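Local coordinates for protein Rv1364c/MT1410 (Mycobacterium tuberculosis, PDB 3KE6), which probably acts as a PP2C-type phosphatase and anti-sigma-factor serine kinase, in its RsbU and RsbW domains, in the control of a sigma factor, at residues A[265-270]-A[275-280]; A[304-309]-A[322-327]. All blocks are in the same frame, centred on the assembly; numbering follows the deposited sequence.

Interaction 1: A[265-270]-A[275-280]. With SO4 (sulfate ion), chain C.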
ATOM      1  N   ILE A 265      18.650 -19.311   0.551  1.00 54.05           N
ATOM      2  CA  ILE A 265      19.790 -19.724   1.362  1.00 53.60           C
ATOM      3  C   ILE A 265      19.797 -21.223   1.392  1.00 53.12           C
ATOM      4  O   ILE A 265      18.733 -21.831   1.543  1.00 53.68           O
ATOM      5  CB  ILE A 265      19.645 -19.301   2.837  1.00 54.22           C
ATOM      6  CG1 ILE A 265      19.164 -17.868   2.977  1.00 56.00           C
ATOM      7  CG2 ILE A 265      20.955 -19.487   3.575  1.00 54.37           C
ATOM      8  CD1 ILE A 265      18.712 -17.542   4.403  1.00 54.11           C
ATOM      9  N   THR A 266      20.983 -21.807   1.311  1.00 52.61           N
ATOM     10  CA  THR A 266      21.172 -23.248   1.403  1.00 53.13           C
ATOM     11  C   THR A 266      22.178 -23.478   2.531  1.00 53.09           C
ATOM     12  O   THR A 266      23.336 -23.089   2.402  1.00 53.93           O
ATOM     13  CB  THR A 266      21.680 -23.817   0.034  1.00 53.32           C
ATOM     14  OG1 THR A 266      20.681 -23.586  -0.951  1.00 55.55           O
ATOM     15  CG2 THR A 266      21.934 -25.306   0.061  1.00 52.28           C
ATOM     16  N   LEU A 267      21.739 -24.096   3.627  1.00 52.77           N
ATOM     17  CA  LEU A 267      22.538 -24.230   4.852  1.00 52.85           C
ATOM     18  C   LEU A 267      22.714 -25.654   5.320  1.00 51.99           C
ATOM     19  O   LEU A 267      21.935 -26.527   4.992  1.00 51.76           O
ATOM     20  CB  LEU A 267      21.858 -23.491   6.022  1.00 53.61           C
ATOM     21  CG  LEU A 267      21.826 -21.971   5.956  1.00 58.10           C
ATOM     22  CD1 LEU A 267      21.715 -21.395   7.337  1.00 54.74           C
ATOM     23  CD2 LEU A 267      23.125 -21.456   5.225  1.00 63.60           C
ATOM     24  N   ASP A 268      23.720 -25.861   6.153  1.00 51.65           N
ATOM     25  CA  ASP A 268      23.902 -27.142   6.779  1.00 52.06           C
ATOM     26  C   ASP A 268      22.872 -27.261   7.885  1.00 52.13           C
ATOM     27  O   ASP A 268      22.505 -26.260   8.484  1.00 51.51           O
ATOM     28  CB  ASP A 268      25.320 -27.260   7.319  1.00 52.26           C
ATOM     29  CG  ASP A 268      26.371 -27.107   6.231  1.00 54.01           C
ATOM     30  OD1 ASP A 268      26.027 -27.181   5.037  1.00 55.31           O
ATOM     31  OD2 ASP A 268      27.552 -26.917   6.567  1.00 61.02           O
ATOM     32  N   ALA A 269      22.375 -28.474   8.136  1.00 52.81           N
ATOM     33  CA  ALA A 269      21.414 -28.682   9.221  1.00 52.87           C
ATOM     34  C   ALA A 269      22.206 -28.758  10.524  1.00 53.39           C
ATOM     35  O   ALA A 269      22.473 -29.824  11.057  1.00 54.43           O
ATOM     36  CB  ALA A 269      20.569 -29.913   8.995  1.00 52.25           C
ATOM     37  N   THR A 270      22.586 -27.581  11.001  1.00 53.72           N
ATOM     38  CA  THR A 270      23.460 -27.387  12.141  1.00 53.62           C
ATOM     39  C   THR A 270      22.670 -26.645  13.209  1.00 53.63           C
ATOM     40  O   THR A 270      21.565 -26.181  12.985  1.00 53.38           O
ATOM     41  CB  THR A 270      24.711 -26.579  11.706  1.00 53.65           C
ATOM     42  OG1 THR A 270      25.664 -27.471  11.126  1.00 53.76           O
ATOM     43  CG2 THR A 270      25.380 -25.845  12.853  1.00 54.11           C
ATOM     44  N   ARG A 275      19.848 -19.225  13.395  1.00 50.48           N
ATOM     45  CA  ARG A 275      20.408 -17.931  13.716  1.00 50.65           C
ATOM     46  C   ARG A 275      20.874 -17.314  12.420  1.00 50.34           C
ATOM     47  O   ARG A 275      20.706 -16.122  12.191  1.00 50.66           O
ATOM     48  CB  ARG A 275      21.553 -18.074  14.736  1.00 50.97           C
ATOM     49  CG  ARG A 275      22.244 -16.758  15.096  1.00 50.85           C
ATOM     50  CD  ARG A 275      23.396 -16.961  16.029  1.00 51.52           C
ATOM     51  NE  ARG A 275      24.350 -17.902  15.465  1.00 61.03           N
ATOM     52  CZ  ARG A 275      25.426 -18.389  16.097  1.00 62.50           C
ATOM     53  NH1 ARG A 275      26.218 -19.243  15.467  1.00 59.37           N
ATOM     54  NH2 ARG A 275      25.730 -18.021  17.338  1.00 62.45           N
ATOM     55  N   THR A 276      21.425 -18.139  11.547  1.00 50.73           N
ATOM     56  CA  THR A 276      21.865 -17.664  10.228  1.00 50.66           C
ATOM     57  C   THR A 276      20.698 -17.197   9.384  1.00 50.61           C
ATOM     58  O   THR A 276      20.678 -16.073   8.913  1.00 50.26           O
ATOM     59  CB  THR A 276      22.701 -18.723   9.518  1.00 49.86           C
ATOM     60  OG1 THR A 276      23.918 -18.893  10.243  1.00 48.97           O
ATOM     61  CG2 THR A 276      23.075 -18.275   8.167  1.00 50.66           C
ATOM     62  N   VAL A 277      19.687 -18.040   9.257  1.00 51.57           N
ATOM     63  CA  VAL A 277      18.478 -17.662   8.522  1.00 51.66           C
ATOM     64  C   VAL A 277      17.795 -16.394   9.072  1.00 52.51           C
ATOM     65  O   VAL A 277      17.600 -15.438   8.323  1.00 54.16           O
ATOM     66  CB  VAL A 277      17.519 -18.810   8.494  1.00 52.46           C
ATOM     67  CG1 VAL A 277      16.187 -18.400   7.868  1.00 48.82           C
ATOM     68  CG2 VAL A 277      18.215 -19.984   7.763  1.00 48.85           C
ATOM     69  N   ARG A 278      17.474 -16.359  10.361  1.00 52.08           N
ATOM     70  CA  ARG A 278      16.949 -15.133  10.995  1.00 51.46           C
ATOM     71  C   ARG A 278      17.762 -13.894  10.592  1.00 51.32           C
ATOM     72  O   ARG A 278      17.185 -12.896  10.180  1.00 50.61           O
ATOM     73  CB  ARG A 278      16.942 -15.242  12.530  1.00 51.17           C
ATOM     74  CG  ARG A 278      15.838 -16.127  13.099  1.00 52.33           C
ATOM     75  CD  ARG A 278      15.616 -15.934  14.622  1.00 50.38           C
ATOM     76  NE  ARG A 278      16.860 -16.015  15.354  1.00 50.45           N
ATOM     77  CZ  ARG A 278      17.338 -17.120  15.924  1.00 52.67           C
ATOM     78  NH1 ARG A 278      18.496 -17.080  16.563  1.00 54.00           N
ATOM     79  NH2 ARG A 278      16.681 -18.264  15.864  1.00 51.28           N
ATOM     80  N   ALA A 279      19.086 -13.918  10.725  1.00 51.26           N
ATOM     81  CA  ALA A 279      19.833 -12.672  10.413  1.00 51.81           C
ATOM     82  C   ALA A 279      19.491 -12.213   8.996  1.00 52.51           C
ATOM     83  O   ALA A 279      19.049 -11.087   8.775  1.00 52.92           O
ATOM     84  CB  ALA A 279      21.306 -12.833  10.581  1.00 49.29           C
ATOM     85  N   GLN A 280      19.645 -13.119   8.038  1.00 53.73           N
ATOM     86  CA  GLN A 280      19.427 -12.796   6.639  1.00 53.93           C
ATOM     87  C   GLN A 280      18.002 -12.453   6.327  1.00 54.25           C
ATOM     88  O   GLN A 280      17.738 -11.547   5.563  1.00 54.71           O
ATOM     89  CB  GLN A 280      19.858 -13.949   5.784  1.00 53.22           C
ATOM     90  CG  GLN A 280      21.332 -14.079   5.690  1.00 53.39           C
ATOM     91  CD  GLN A 280      21.724 -15.061   4.619  1.00 56.44           C
ATOM     92  OE1 GLN A 280      21.281 -14.939   3.465  1.00 64.83           O
ATOM     93  NE2 GLN A 280      22.554 -16.045   4.978  1.00 60.87           N
TER
HETATM   94  S   SO4 C   1      16.358 -12.279  16.343  1.00 42.67           S
HETATM   95  O1  SO4 C   1      16.548 -11.366  15.263  1.00 45.21           O
HETATM   96  O2  SO4 C   1      17.197 -13.436  16.140  1.00 47.76           O
HETATM   97  O3  SO4 C   1      16.735 -11.615  17.564  1.00 46.71           O
HETATM   98  O4  SO4 C   1      14.997 -12.732  16.428  1.00 43.84           O

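Interaction 2: A[304-309]-A[322-327]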
ATOM      1  N   GLU A 304      11.331 -21.297  13.235  1.00 51.59           N
ATOM      2  CA  GLU A 304      10.867 -22.537  13.836  1.00 50.70           C
ATOM      3  C   GLU A 304      10.916 -23.692  12.831  1.00 50.32           C
ATOM      4  O   GLU A 304      11.255 -24.834  13.202  1.00 50.12           O
ATOM      5  CB  GLU A 304       9.485 -22.371  14.485  1.00 50.06           C
ATOM      6  CG  GLU A 304       9.533 -21.759  15.907  1.00 47.61           C
ATOM      7  CD  GLU A 304      10.368 -22.574  16.916  1.00 51.74           C
ATOM      8  OE1 GLU A 304       9.857 -23.604  17.432  1.00 52.68           O
ATOM      9  OE2 GLU A 304      11.527 -22.177  17.224  1.00 50.75           O
ATOM     10  N   PHE A 305      10.639 -23.393  11.565  1.00 49.50           N
ATOM     11  CA  PHE A 305      10.746 -24.396  10.514  1.00 49.04           C
ATOM     12  C   PHE A 305      12.174 -24.891  10.406  1.00 48.50           C
ATOM     13  O   PHE A 305      12.409 -26.076  10.244  1.00 47.80           O
ATOM     14  CB  PHE A 305      10.361 -23.821   9.154  1.00 49.28           C
ATOM     15  CG  PHE A 305       8.897 -23.520   8.985  1.00 48.96           C
ATOM     16  CD1 PHE A 305       7.941 -24.086   9.788  1.00 44.64           C
ATOM     17  CD2 PHE A 305       8.482 -22.666   7.944  1.00 54.08           C
ATOM     18  CE1 PHE A 305       6.592 -23.797   9.587  1.00 51.72           C
ATOM     19  CE2 PHE A 305       7.132 -22.366   7.732  1.00 48.48           C
ATOM     20  CZ  PHE A 305       6.185 -22.933   8.555  1.00 49.95           C
ATOM     21  N   VAL A 306      13.133 -23.975  10.465  1.00 48.80           N
ATOM     22  CA  VAL A 306      14.530 -24.357  10.357  1.00 48.80           C
ATOM     23  C   VAL A 306      14.912 -25.170  11.566  1.00 48.84           C
ATOM     24  O   VAL A 306      15.490 -26.236  11.400  1.00 48.74           O
ATOM     25  CB  VAL A 306      15.481 -23.160  10.222  1.00 49.00           C
ATOM     26  CG1 VAL A 306      16.936 -23.618  10.312  1.00 44.89           C
ATOM     27  CG2 VAL A 306      15.215 -22.394   8.903  1.00 48.43           C
ATOM     28  N   GLU A 307      14.570 -24.693  12.768  1.00 49.51           N
ATOM     29  CA  GLU A 307      14.896 -25.430  14.008  1.00 50.50           C
ATOM     30  C   GLU A 307      14.270 -26.840  14.014  1.00 50.99           C
ATOM     31  O   GLU A 307      14.934 -27.815  14.387  1.00 51.16           O
ATOM     32  CB  GLU A 307      14.454 -24.678  15.262  1.00 50.38           C
ATOM     33  CG  GLU A 307      15.096 -23.308  15.473  1.00 53.56           C
ATOM     34  CD  GLU A 307      16.379 -23.317  16.313  1.00 62.26           C
ATOM     35  OE1 GLU A 307      17.122 -24.324  16.299  1.00 65.23           O
ATOM     36  OE2 GLU A 307      16.659 -22.281  16.972  1.00 63.42           O
ATOM     37  N   ASN A 308      13.014 -26.938  13.586  1.00 51.20           N
ATOM     38  CA  ASN A 308      12.343 -28.219  13.483  1.00 52.35           C
ATOM     39  C   ASN A 308      13.031 -29.145  12.476  1.00 53.04           C
ATOM     40  O   ASN A 308      13.139 -30.347  12.696  1.00 53.59           O
ATOM     41  CB  ASN A 308      10.875 -28.023  13.074  1.00 53.10           C
ATOM     42  CG  ASN A 308      10.005 -27.432  14.205  1.00 54.07           C
ATOM     43  OD1 ASN A 308      10.319 -27.560  15.393  1.00 59.82           O
ATOM     44  ND2 ASN A 308       8.900 -26.799  13.823  1.00 48.17           N
ATOM     45  N   ALA A 309      13.494 -28.586  11.373  1.00 53.46           N
ATOM     46  CA  ALA A 309      14.212 -29.344  10.368  1.00 54.16           C
ATOM     47  C   ALA A 309      15.490 -29.920  10.957  1.00 54.92           C
ATOM     48  O   ALA A 309      15.804 -31.080  10.768  1.00 54.98           O
ATOM     49  CB  ALA A 309      14.536 -28.439   9.177  1.00 53.73           C
ATOM     50  N   ILE A 322      19.273 -27.913   4.217  1.00 50.16           N
ATOM     51  CA  ILE A 322      18.171 -26.994   4.392  1.00 50.43           C
ATOM     52  C   ILE A 322      18.113 -25.921   3.304  1.00 51.34           C
ATOM     53  O   ILE A 322      19.112 -25.226   3.045  1.00 52.37           O
ATOM     54  CB  ILE A 322      18.233 -26.338   5.764  1.00 50.54           C
ATOM     55  CG1 ILE A 322      18.298 -27.441   6.845  1.00 51.01           C
ATOM     56  CG2 ILE A 322      17.002 -25.432   5.966  1.00 48.98           C
ATOM     57  CD1 ILE A 322      17.991 -26.983   8.242  1.00 49.49           C
ATOM     58  N   VAL A 323      16.946 -25.785   2.669  1.00 50.48           N
ATOM     59  CA  VAL A 323      16.777 -24.801   1.620  1.00 49.72           C
ATOM     60  C   VAL A 323      15.687 -23.844   2.020  1.00 49.92           C
ATOM     61  O   VAL A 323      14.589 -24.261   2.384  1.00 50.10           O
ATOM     62  CB  VAL A 323      16.439 -25.461   0.274  1.00 49.82           C
ATOM     63  CG1 VAL A 323      16.504 -24.438  -0.846  1.00 46.60           C
ATOM     64  CG2 VAL A 323      17.394 -26.637  -0.002  1.00 47.39           C
ATOM     65  N   VAL A 324      15.993 -22.554   1.987  1.00 49.91           N
ATOM     66  CA  VAL A 324      15.014 -21.541   2.360  1.00 49.40           C
ATOM     67  C   VAL A 324      14.874 -20.590   1.211  1.00 49.33           C
ATOM     68  O   VAL A 324      15.851 -20.199   0.591  1.00 49.31           O
ATOM     69  CB  VAL A 324      15.443 -20.720   3.601  1.00 50.08           C
ATOM     70  CG1 VAL A 324      14.349 -19.738   3.963  1.00 46.87           C
ATOM     71  CG2 VAL A 324      15.816 -21.616   4.802  1.00 45.06           C
ATOM     72  N   ALA A 325      13.643 -20.227   0.925  1.00 49.95           N
ATOM     73  CA  ALA A 325      13.322 -19.362  -0.197  1.00 50.20           C
ATOM     74  C   ALA A 325      12.221 -18.455   0.286  1.00 50.98           C
ATOM     75  O   ALA A 325      11.351 -18.884   1.044  1.00 52.84           O
ATOM     76  CB  ALA A 325      12.857 -20.187  -1.378  1.00 49.48           C
ATOM     77  N   ALA A 326      12.276 -17.192  -0.098  1.00 51.25           N
ATOM     78  CA  ALA A 326      11.219 -16.242   0.251  1.00 51.07           C
ATOM     79  C   ALA A 326      11.208 -15.151  -0.809  1.00 51.76           C
ATOM     80  O   ALA A 326      12.286 -14.701  -1.257  1.00 51.76           O
ATOM     81  CB  ALA A 326      11.456 -15.644   1.631  1.00 51.03           C
ATOM     82  N   ALA A 327      10.004 -14.758  -1.232  1.00 51.21           N
ATOM     83  CA  ALA A 327       9.834 -13.746  -2.256  1.00 50.49           C
ATOM     84  C   ALA A 327       8.534 -12.973  -2.011  1.00 50.97           C
ATOM     85  O   ALA A 327       7.538 -13.556  -1.500  1.00 51.07           O
ATOM     86  CB  ALA A 327       9.808 -14.397  -3.606  1.00 49.34           C
TER

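Interaction 1: A[265-270]-A[275-280]
Leu267 and Ile265 point from the strand toward the helix and pack on Thr276, Val277 and Gln280. Most of the contact is apolar. Leu267 CD1 does the touching at one end, 3.5 Å from Thr276 CG2 and 3.8 Å from Val277 CG2. The Leu267 and Thr276 side chains cross at a slant. Thr276 turns its methyl to the leucine because chi1 of -67° sets CG2 opposite the backbone N. The same rotation puts OG1 beside that N, where it hydrogen-bonds to Asn272 O, just ahead of the helix's first turn. Ile265 CD1 lies 4.2 Å from Val277 CG2, so this one valine methyl serves both strand side chains.

The amide of Gln280 meets Ile265 by packing alone. The two side chains approach from opposite directions, and Gln280 OE1 sits 3.6 Å from Ile265 CG1. Gln280 NE2 lies 4.0 Å from Ile265 CG2.

Arg278 points away from the strand and has polar partners of its own. Arg278 NE donates to O2 of a sulfate, probably from the crystallisation liquor, at 2.7 Å, with a bent N-H...O angle of 138°. Arg282 NE binds the same ion, while Ser303 OG of helix 292-312 holds Arg278 NH2.

The segment axes run nearly antiparallel, at 165°, as strand 263-267 turns back into helix 273-288. The helix packs on one face of the sheet in the histidine kinase-like ATPase (RsbW-type) domain. Val277 also touches Ile302 and Val306 of helix 292-312 and Val324 of the neighbouring strand 322-328.

Interaction 2: A[304-309]-A[322-327]
Val306 and Ala309 pack helix 292-312 onto Ile322 and Val324 of a sheet strand, in the alpha/beta sandwich of a histidine kinase-like (GHKL) ATPase domain. The segment axes are 10.0 Å apart and run close to antiparallel, at 169°. The contact is small, wholly apolar and buried.

Phe305 is turned to other parts of the core, where it touches Val338 of strand 333-340 and Met360 of helix 358-362. Val306 makes the first contact with the strand and divides it between its two methyls. CG1 lies 4.1 Å from Ile322 CD1, and CG2 lies 4.2 Å from Val324 CG2. The sequence through Glu304, Asn308 and Ala309 resembles the N box of this family, which in relatives lines the nucleotide site; a similar role here is inferred.

Ala309, about one turn after Val306, points its CB at the strand. Ile322 reaches it because chi1 of -54° and chi2 of -164° extend the chain through CG1 toward the helix. Its terminal CD1 thus meets both helix residues, and lies 3.9 Å from Ala309 CB.

How the interactions relate
Interaction 1 closes before interaction 2 opens along the chain, and their centres are 8 Å apart. Both belong to the histidine kinase-like ATPase domain. Strands 263-267 and 322-328 are antiparallel neighbours in one sheet. Ile265 O and Val324 N are probably hydrogen-bonded at 2.9 Å, as are Leu267 N and Ile322 O. Helices 273-288 and 292-312 follow each other in the chain and pack on this sheet. They meet between the two contacts, with Val277 CG2 4.0 Å from Val306 CG2. Ala269 also packs on Ile322. The two contacts adjoin in one largely apolar helix-sheet interface, which joins a helix pair to an adjacent strand pair in the putative kinase domain.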